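PDB 3QH4: esterase LipW from Mycobacterium marinum, which probably hydrolyses ester substrates of narrow range, as an alpha/beta hydrolase of the heroin esterase type. Local coordinates for residues Arg76-Ala81 with Thr103-Cys108; Ala112-Cys117 with Arg302-Gln307; His130-Ala135 with Ala228-Ser233. All coordinates share one frame; numbering follows the deposited sequence.

Contact 1: residues Arg76-Ala81 with Thr103-Cys108; sequences RIYRAA and TDHRQC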
loop_
_atom_site.group_PDB
_atom_site.type_symbol
_atom_site.label_atom_id
_atom_site.label_comp_id
_atom_site.label_asym_id
_atom_site.label_seq_id
_atom_site.Cartn_x
_atom_site.Cartn_y
_atom_site.Cartn_z
ATOM N N ARG A 76 6.241 -4.216 -12.112
ATOM C CA ARG A 76 6.664 -3.003 -12.811
ATOM C C ARG A 76 7.872 -2.447 -12.077
ATOM O O ARG A 76 7.838 -2.244 -10.866
ATOM C CB ARG A 76 5.537 -1.968 -12.879
ATOM C CG ARG A 76 5.963 -0.677 -13.628
ATOM C CD ARG A 76 4.753 0.124 -14.086
ATOM N NE ARG A 76 3.956 -0.612 -15.076
ATOM C CZ ARG A 76 2.703 -0.318 -15.405
ATOM N NH1 ARG A 76 2.056 0.701 -14.826
ATOM N NH2 ARG A 76 2.089 -1.059 -16.341
ATOM N N ILE A 77 8.939 -2.199 -12.823
ATOM C CA ILE A 77 10.171 -1.746 -12.198
ATOM C C ILE A 77 10.410 -0.284 -12.557
ATOM O O ILE A 77 10.453 0.072 -13.747
ATOM C CB ILE A 77 11.371 -2.624 -12.604
ATOM C CG1 ILE A 77 11.051 -4.103 -12.349
ATOM C CG2 ILE A 77 12.637 -2.225 -11.808
ATOM C CD1 ILE A 77 12.086 -5.066 -12.925
ATOM N N TYR A 78 10.592 0.530 -11.515
ATOM C CA TYR A 78 10.835 1.967 -11.657
ATOM C C TYR A 78 12.266 2.229 -11.255
ATOM O O TYR A 78 12.703 1.752 -10.212
ATOM C CB TYR A 78 9.892 2.748 -10.722
ATOM C CG TYR A 78 8.419 2.490 -10.933
ATOM C CD1 TYR A 78 7.816 1.324 -10.446
ATOM C CD2 TYR A 78 7.623 3.432 -11.577
ATOM C CE1 TYR A 78 6.465 1.104 -10.618
ATOM C CE2 TYR A 78 6.271 3.238 -11.754
ATOM C CZ TYR A 78 5.700 2.065 -11.269
ATOM O OH TYR A 78 4.370 1.877 -11.437
ATOM N N ARG A 79 13.039 2.937 -12.094
ATOM C CA ARG A 79 14.426 3.195 -11.727
ATOM C C ARG A 79 14.700 4.708 -11.811
ATOM O O ARG A 79 14.563 5.331 -12.884
ATOM C CB ARG A 79 15.407 2.386 -12.583
ATOM C CG ARG A 79 15.270 0.849 -12.445
ATOM C CD ARG A 79 16.225 0.174 -13.386
ATOM N NE ARG A 79 16.434 -1.244 -13.121
ATOM C CZ ARG A 79 15.782 -2.223 -13.742
ATOM N NH1 ARG A 79 14.842 -1.940 -14.644
ATOM N NH2 ARG A 79 16.057 -3.496 -13.447
ATOM N N ALA A 80 15.077 5.296 -10.684
ATOM C CA ALA A 80 15.417 6.718 -10.621
ATOM C C ALA A 80 16.734 6.964 -9.878
ATOM O O ALA A 80 16.904 7.998 -9.169
ATOM C CB ALA A 80 14.297 7.502 -9.986
ATOM N N ALA A 81 17.636 5.997 -9.986
ATOM C CA ALA A 81 18.976 6.127 -9.417
ATOM C C ALA A 81 19.920 5.214 -10.173
ATOM O O ALA A 81 19.481 4.200 -10.726
ATOM C CB ALA A 81 18.968 5.762 -7.929
ATOM N N THR A 103 -2.517 0.959 -10.860
ATOM C CA THR A 103 -3.351 1.534 -9.790
ATOM C C THR A 103 -2.614 2.631 -9.025
ATOM O O THR A 103 -3.103 3.777 -8.928
ATOM C CB THR A 103 -3.816 0.460 -8.829
ATOM O OG1 THR A 103 -4.536 -0.555 -9.573
ATOM C CG2 THR A 103 -4.688 1.099 -7.711
ATOM N N ASP A 104 -1.449 2.271 -8.489
ATOM C CA ASP A 104 -0.629 3.170 -7.685
ATOM C C ASP A 104 0.624 3.568 -8.463
ATOM O O ASP A 104 1.693 3.814 -7.887
ATOM C CB ASP A 104 -0.220 2.470 -6.380
ATOM C CG ASP A 104 -1.352 2.426 -5.360
ATOM O OD1 ASP A 104 -2.396 3.084 -5.571
ATOM O OD2 ASP A 104 -1.139 1.783 -4.318
ATOM N N HIS A 105 0.495 3.622 -9.790
ATOM C CA HIS A 105 1.641 4.040 -10.641
ATOM C C HIS A 105 2.189 5.424 -10.218
ATOM O O HIS A 105 3.399 5.585 -10.113
ATOM C CB HIS A 105 1.167 4.018 -12.095
ATOM C CG HIS A 105 2.215 4.344 -13.118
ATOM N ND1 HIS A 105 3.263 3.496 -13.424
ATOM C CD2 HIS A 105 2.315 5.388 -13.973
ATOM C CE1 HIS A 105 3.991 4.033 -14.390
ATOM N NE2 HIS A 105 3.430 5.173 -14.753
ATOM N N ARG A 106 1.306 6.384 -9.958
ATOM C CA ARG A 106 1.757 7.722 -9.557
ATOM C C ARG A 106 2.572 7.630 -8.261
ATOM O O ARG A 106 3.645 8.215 -8.160
ATOM C CB ARG A 106 0.579 8.679 -9.381
ATOM C CG ARG A 106 0.997 10.105 -8.971
ATOM C CD ARG A 106 1.868 10.806 -10.017
ATOM N NE ARG A 106 2.100 12.219 -9.658
ATOM C CZ ARG A 106 1.263 13.218 -9.919
ATOM N NH1 ARG A 106 0.081 12.996 -10.525
ATOM N NH2 ARG A 106 1.594 14.458 -9.537
ATOM N N GLN A 107 2.043 6.909 -7.262
ATOM C CA GLN A 107 2.753 6.741 -6.002
ATOM C C GLN A 107 4.158 6.177 -6.219
ATOM O O GLN A 107 5.121 6.634 -5.588
ATOM C CB GLN A 107 1.913 5.853 -5.063
ATOM C CG GLN A 107 2.621 5.295 -3.774
ATOM C CD GLN A 107 2.847 6.372 -2.688
ATOM O OE1 GLN A 107 2.090 6.450 -1.712
ATOM N NE2 GLN A 107 3.901 7.164 -2.842
ATOM N N CYS A 108 4.270 5.180 -7.109
ATOM C CA CYS A 108 5.554 4.522 -7.368
ATOM C C CYS A 108 6.519 5.511 -8.008
ATOM O O CYS A 108 7.703 5.537 -7.639
ATOM C CB CYS A 108 5.382 3.265 -8.246
ATOM S SG CYS A 108 4.593 1.904 -7.330
#

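Contact 2: residues Ala112-Cys117 with Arg302-Gln307; sequences ARRARC and RLFAMQ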
loop_
_atom_site.group_PDB
_atom_site.type_symbol
_atom_site.label_atom_id
_atom_site.label_comp_id
_atom_site.label_asym_id
_atom_site.label_seq_id
_atom_site.Cartn_x
_atom_site.Cartn_y
_atom_site.Cartn_z
ATOM N N ALA A 112 10.134 6.618 -6.324
ATOM C CA ALA A 112 11.404 6.393 -7.025
ATOM C C ALA A 112 12.177 7.698 -7.166
ATOM O O ALA A 112 13.360 7.772 -6.854
ATOM C CB ALA A 112 11.146 5.773 -8.410
ATOM N N ARG A 113 11.493 8.731 -7.642
ATOM C CA ARG A 113 12.135 9.994 -7.972
ATOM C C ARG A 113 12.601 10.718 -6.703
ATOM O O ARG A 113 13.770 11.163 -6.599
ATOM C CB ARG A 113 11.163 10.885 -8.739
ATOM C CG ARG A 113 11.716 12.287 -8.994
ATOM C CD ARG A 113 10.789 13.069 -9.906
ATOM N NE ARG A 113 9.534 13.422 -9.250
ATOM C CZ ARG A 113 9.338 14.510 -8.517
ATOM N NH1 ARG A 113 10.349 15.368 -8.299
ATOM N NH2 ARG A 113 8.147 14.726 -7.967
ATOM N N ARG A 114 11.698 10.813 -5.733
ATOM C CA ARG A 114 11.996 11.601 -4.545
ATOM C C ARG A 114 12.976 10.944 -3.583
ATOM O O ARG A 114 13.783 11.643 -2.932
ATOM C CB ARG A 114 10.707 11.983 -3.818
ATOM C CG ARG A 114 9.808 12.950 -4.639
ATOM C CD ARG A 114 8.555 13.214 -3.840
ATOM N NE ARG A 114 7.473 13.743 -4.664
ATOM C CZ ARG A 114 6.886 14.917 -4.461
ATOM N NH1 ARG A 114 7.307 15.721 -3.482
ATOM N NH2 ARG A 114 5.859 15.285 -5.234
ATOM N N ALA A 115 12.921 9.616 -3.486
ATOM C CA ALA A 115 13.848 8.885 -2.618
ATOM C C ALA A 115 15.121 8.477 -3.353
ATOM O O ALA A 115 15.999 7.891 -2.734
ATOM C CB ALA A 115 13.166 7.639 -2.062
ATOM N N ARG A 116 15.193 8.740 -4.664
ATOM C CA ARG A 116 16.346 8.340 -5.499
ATOM C C ARG A 116 16.603 6.842 -5.379
ATOM O O ARG A 116 17.627 6.420 -4.877
ATOM C CB ARG A 116 17.615 9.162 -5.158
ATOM C CG ARG A 116 17.367 10.670 -5.304
ATOM C CD ARG A 116 18.616 11.554 -5.008
ATOM N NE ARG A 116 19.099 11.433 -3.628
ATOM C CZ ARG A 116 18.456 11.829 -2.523
ATOM N NH1 ARG A 116 17.243 12.403 -2.564
ATOM N NH2 ARG A 116 19.044 11.645 -1.341
ATOM N N CYS A 117 15.675 6.044 -5.891
ATOM C CA CYS A 117 15.751 4.608 -5.718
ATOM C C CYS A 117 15.028 3.903 -6.848
ATOM O O CYS A 117 14.458 4.535 -7.758
ATOM C CB CYS A 117 15.144 4.170 -4.360
ATOM S SG CYS A 117 13.304 4.422 -4.261
ATOM N N ARG A 302 2.626 17.034 0.103
ATOM C CA ARG A 302 3.342 16.903 1.381
ATOM C C ARG A 302 3.521 15.431 1.766
ATOM O O ARG A 302 4.556 15.064 2.319
ATOM C CB ARG A 302 2.626 17.681 2.492
ATOM C CG ARG A 302 2.855 19.207 2.403
ATOM C CD ARG A 302 2.393 19.903 3.708
ATOM N NE ARG A 302 0.940 19.987 3.774
ATOM C CZ ARG A 302 0.235 21.042 3.356
ATOM N NH1 ARG A 302 -1.093 21.022 3.423
ATOM N NH2 ARG A 302 0.858 22.106 2.847
ATOM N N LEU A 303 2.505 14.601 1.500
ATOM C CA LEU A 303 2.656 13.149 1.698
ATOM C C LEU A 303 3.830 12.600 0.872
ATOM O O LEU A 303 4.713 11.939 1.427
ATOM C CB LEU A 303 1.334 12.397 1.338
ATOM C CG LEU A 303 1.570 10.865 1.343
ATOM C CD1 LEU A 303 1.664 10.325 2.751
ATOM C CD2 LEU A 303 0.432 10.175 0.554
ATOM N N PHE A 304 3.829 12.865 -0.440
ATOM C CA PHE A 304 4.893 12.371 -1.330
ATOM C C PHE A 304 6.277 12.844 -0.846
ATOM O O PHE A 304 7.235 12.091 -0.862
ATOM C CB PHE A 304 4.663 12.790 -2.783
ATOM C CG PHE A 304 3.369 12.249 -3.405
ATOM C CD1 PHE A 304 2.873 10.979 -3.086
ATOM C CD2 PHE A 304 2.676 13.017 -4.334
ATOM C CE1 PHE A 304 1.679 10.510 -3.679
ATOM C CE2 PHE A 304 1.496 12.566 -4.933
ATOM C CZ PHE A 304 1.007 11.290 -4.625
ATOM N N ALA A 305 6.365 14.098 -0.420
ATOM C CA ALA A 305 7.655 14.671 -0.028
ATOM C C ALA A 305 8.118 13.967 1.239
ATOM O O ALA A 305 9.314 13.660 1.374
ATOM C CB ALA A 305 7.528 16.169 0.176
ATOM N N MET A 306 7.164 13.700 2.146
ATOM C CA MET A 306 7.459 13.071 3.425
ATOM C C MET A 306 7.963 11.645 3.214
ATOM O O MET A 306 8.932 11.201 3.850
ATOM C CB MET A 306 6.202 13.081 4.308
ATOM C CG MET A 306 6.413 12.507 5.683
ATOM S SD MET A 306 4.877 12.499 6.629
ATOM C CE MET A 306 4.508 14.256 6.635
ATOM N N GLN A 307 7.299 10.931 2.321
ATOM C CA GLN A 307 7.685 9.569 1.978
ATOM C C GLN A 307 9.060 9.558 1.351
ATOM O O GLN A 307 9.872 8.700 1.677
ATOM C CB GLN A 307 6.681 8.983 0.989
ATOM C CG GLN A 307 5.288 8.757 1.566
ATOM C CD GLN A 307 4.305 8.372 0.457
ATOM O OE1 GLN A 307 4.389 8.910 -0.655
ATOM N NE2 GLN A 307 3.360 7.483 0.759
#

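Contact 3: residues His130-Ala135 with Ala228-Ser233; sequences HPYPAA and AGQTPS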
loop_
_atom_site.group_PDB
_atom_site.type_symbol
_atom_site.label_atom_id
_atom_site.label_comp_id
_atom_site.label_asym_id
_atom_site.label_seq_id
_atom_site.Cartn_x
_atom_site.Cartn_y
_atom_site.Cartn_z
ATOM N N HIS A 130 -8.724 -15.262 -5.235
ATOM C CA HIS A 130 -7.475 -15.726 -4.669
ATOM C C HIS A 130 -7.282 -15.104 -3.288
ATOM O O HIS A 130 -6.554 -14.132 -3.138
ATOM C CB HIS A 130 -6.304 -15.361 -5.592
ATOM C CG HIS A 130 -6.469 -15.863 -6.987
ATOM N ND1 HIS A 130 -6.314 -17.193 -7.318
ATOM C CD2 HIS A 130 -6.818 -15.230 -8.132
ATOM C CE1 HIS A 130 -6.545 -17.356 -8.610
ATOM N NE2 HIS A 130 -6.848 -16.183 -9.130
ATOM N N PRO A 131 -7.943 -15.674 -2.280
ATOM C CA PRO A 131 -7.850 -15.108 -0.941
ATOM C C PRO A 131 -6.497 -15.345 -0.277
ATOM O O PRO A 131 -5.578 -15.978 -0.854
ATOM C CB PRO A 131 -8.978 -15.818 -0.168
ATOM C CG PRO A 131 -9.449 -16.922 -0.985
ATOM C CD PRO A 131 -8.854 -16.835 -2.359
ATOM N N TYR A 132 -6.354 -14.826 0.933
ATOM C CA TYR A 132 -5.163 -15.086 1.751
ATOM C C TYR A 132 -4.838 -16.594 1.701
ATOM O O TYR A 132 -5.756 -17.422 1.799
ATOM C CB TYR A 132 -5.459 -14.669 3.180
ATOM C CG TYR A 132 -4.397 -15.102 4.131
ATOM C CD1 TYR A 132 -3.236 -14.339 4.286
ATOM C CD2 TYR A 132 -4.494 -16.327 4.808
ATOM C CE1 TYR A 132 -2.204 -14.787 5.131
ATOM C CE2 TYR A 132 -3.506 -16.747 5.671
ATOM C CZ TYR A 132 -2.366 -15.976 5.835
ATOM O OH TYR A 132 -1.355 -16.429 6.692
ATOM N N PRO A 133 -3.554 -16.962 1.531
ATOM C CA PRO A 133 -2.360 -16.122 1.445
ATOM C C PRO A 133 -1.844 -15.855 0.019
ATOM O O PRO A 133 -0.652 -15.674 -0.141
ATOM C CB PRO A 133 -1.326 -16.981 2.194
ATOM C CG PRO A 133 -1.688 -18.413 1.716
ATOM C CD PRO A 133 -3.201 -18.405 1.624
ATOM N N ALA A 134 -2.696 -15.818 -1.006
ATOM C CA ALA A 134 -2.181 -15.770 -2.378
ATOM C C ALA A 134 -1.335 -14.519 -2.677
ATOM O O ALA A 134 -0.209 -14.616 -3.161
ATOM C CB ALA A 134 -3.336 -15.922 -3.405
ATOM N N ALA A 135 -1.878 -13.339 -2.374
ATOM C CA ALA A 135 -1.157 -12.086 -2.626
ATOM C C ALA A 135 0.124 -12.015 -1.801
ATOM O O ALA A 135 1.154 -11.545 -2.288
ATOM C CB ALA A 135 -2.045 -10.863 -2.323
ATOM N N ALA A 228 -11.778 -15.363 3.407
ATOM C CA ALA A 228 -12.580 -16.467 2.843
ATOM C C ALA A 228 -12.799 -17.589 3.879
ATOM O O ALA A 228 -12.496 -18.774 3.621
ATOM C CB ALA A 228 -11.944 -16.999 1.560
ATOM N N GLY A 229 -13.313 -17.205 5.054
ATOM C CA GLY A 229 -13.658 -18.160 6.119
ATOM C C GLY A 229 -12.521 -18.638 6.999
ATOM O O GLY A 229 -12.733 -19.439 7.922
ATOM N N GLN A 230 -11.298 -18.214 6.687
ATOM C CA GLN A 230 -10.132 -18.563 7.504
ATOM C C GLN A 230 -10.118 -17.750 8.759
ATOM O O GLN A 230 -10.511 -16.569 8.760
ATOM C CB GLN A 230 -8.833 -18.354 6.747
ATOM C CG GLN A 230 -8.732 -19.310 5.546
ATOM C CD GLN A 230 -7.565 -18.949 4.671
ATOM O OE1 GLN A 230 -6.416 -19.332 4.961
ATOM N NE2 GLN A 230 -7.828 -18.136 3.634
ATOM N N THR A 231 -9.698 -18.385 9.840
ATOM C CA THR A 231 -9.690 -17.683 11.113
ATOM C C THR A 231 -8.549 -16.654 11.079
ATOM O O THR A 231 -7.418 -16.992 10.686
ATOM C CB THR A 231 -9.544 -18.666 12.274
ATOM O OG1 THR A 231 -10.616 -19.625 12.188
ATOM C CG2 THR A 231 -9.694 -17.925 13.599
ATOM N N PRO A 232 -8.829 -15.396 11.462
ATOM C CA PRO A 232 -7.730 -14.425 11.444
ATOM C C PRO A 232 -6.625 -14.803 12.400
ATOM O O PRO A 232 -6.893 -15.398 13.442
ATOM C CB PRO A 232 -8.365 -13.120 11.923
ATOM C CG PRO A 232 -9.729 -13.419 12.318
ATOM C CD PRO A 232 -10.120 -14.790 11.831
ATOM N N SER A 233 -5.400 -14.437 12.046
ATOM C CA SER A 233 -4.224 -14.738 12.849
ATOM C C SER A 233 -3.210 -13.627 12.610
ATOM O O SER A 233 -3.424 -12.790 11.736
ATOM C CB SER A 233 -3.630 -16.063 12.376
ATOM O OG SER A 233 -3.102 -15.873 11.087
#

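Contact 1: residues Arg76-Ala81 with Thr103-Cys108
Tyr-78 reaches from strand 72-79 to the start of helix 105-115 and meets two helix residues, Cys-108 under its ring and His-105 at its hydroxyl. Chi1 of -57° sets CG beside the backbone N and opposite the carbonyl carbon, and CB leaves the strand on the side of the helix. From there CG and CD1 begin to pass over the Cys-108 methylene. The closest approach comes further out, where CZ of Tyr-78 lies 3.3 Å from CB of Cys-108. This is a CH-pi contact over the face: CB of Cys-108 is 3.5 Å from the centroid of the Tyr-78 ring, 20° off its normal and displaced toward the rim. SG of Cys-108 stands more obliquely, 4.5 Å from the same centroid, a sulfur-aromatic contact. At the edge of the ring, CE2 of Tyr-78 comes within 3.5 Å of ND1 of His-105.

Strand 72-79 is the second from one edge of the central sheet of the alpha/beta hydrolase fold, antiparallel to its neighbour 118-122, which contributes Val-119 and Ser-121 to the packing around both Tyr-78 and Cys-108.

At the tip, OH of Tyr-78 hydrogen-bonds ND1 of His-105 at 2.8 Å, near the imidazole plane; either atom could be the donor. The imidazole is held from its other nitrogen too, NE2 pairing with Thr-53 of helix 31-56. Arg-76 brings CD and NH1 up to the same ring, its guanidinium turned 89° from the imidazole, with NH1 of Arg-76 3.4 Å from ND1 of His-105. The charge of Arg-76 is met by salt bridges to Asp-62 and Asp-102.

Contact 2: residues Ala112-Cys117 with Arg302-Gln307
Helices 105-115 and 298-315 lie side by side against the central sheet of the alpha/beta hydrolase fold, and Arg-114, near the end of the first, lays its side chain across a turn of the second at Phe-304 and Ala-305. The arginine is extended from CG to NE, chi2 178° and chi3 -162°, which carries the guanidinium over to the neighbouring helix. On the way CD of Arg-114 passes 3.4 Å from the carbonyl O of Phe-304. The flat group then settles face-on over an aliphatic carbon: CB of Phe-304 sits beneath its centre, 3.5 Å from CZ of Arg-114. The phenyl ring itself turns away, its plane 50° from that of the guanidinium, and CD2 of Phe-304 comes no nearer than 4.0 Å to NH2 of Arg-114. The outer branch runs on along the helix, with NH1 of Arg-114 3.7 Å from CB of Ala-305 and 3.6 Å from its backbone N.

No hydrogen bond links the two segments, and two of the three guanidinium nitrogens are bonded elsewhere: NE forms a salt bridge to Glu-110 one turn back on its own helix, while NH2 bonds Gln-301 of helix 298-315. With two N-H groups held in this way, the guanidinium is limited in its rotation and its flat face is kept for van der Waals packing on Phe-304.

Contact 3: residues His130-Ala135 with Ala228-Ser233
Gln-230 donates from NE2 to the carbonyl O of Tyr-132, a 2.9 Å hydrogen bond that is nearly straight, with an N-H...O angle of 171°. The acceptor lies in the plane of the glutamine amide, while the donor is tilted 34° from the plane of the tyrosine carbonyl. The other branch of the amide turns to the ring of the same tyrosine: OE1 of Gln-230 meets its edge in the ring plane, 3.6 Å from CD2 of Tyr-132. Thus one residue engages both the carbonyl and the ring edge of its partner. Beside this polar pair, the methyl of Ala-228 packs on a proline, CB of Ala-228 lying 3.6 Å from CG of Pro-131 and just as far from CB.

The contact lies at the surface of the alpha/beta hydrolase fold, joining the turn that leads into helix 134-148 to the loop that follows helix 216-227.

NE2 of Gln-230 has a second acceptor, the carbonyl O of Leu-227, which helps fix the turn of the amide. The peptide between Tyr-132 and Pro-133 is cis, and a cis-proline type VIa turn, closed by the bond from Ala-134 N to Pro-131 O, leads into helix 134-148. CB of Pro-133 sits over the centre of one face of the Tyr-132 ring, while chi1 of 170° directs that ring toward the loop, where it also touches Glu-235 and Ser-236. The Tyr-132 backbone is hydrogen-bonded to Tyr-226 in the last turn of helix 216-227.

How the contacts relate
From the N terminus, contact 1 closes first, over a short loop holding strand 85-91, and ties strand 72-79 to the start of helix 105-115. That helix then opens contact 2 with its C-terminal end, closing a loop of 184 residues onto helix 298-315. Contact 3 falls wholly within that loop, joining the entry of helix 134-148 to the chain after helix 216-227. Contacts 1 and 2 touch: Gln-107 NE2 probably bonds Gln-307 OE1, and Ala-80 N probably bonds Cys-117 O. Contact 3 stands apart across the chain's centre, its own centre about 27 Å from that of contact 1 and about 32 Å from that of contact 2.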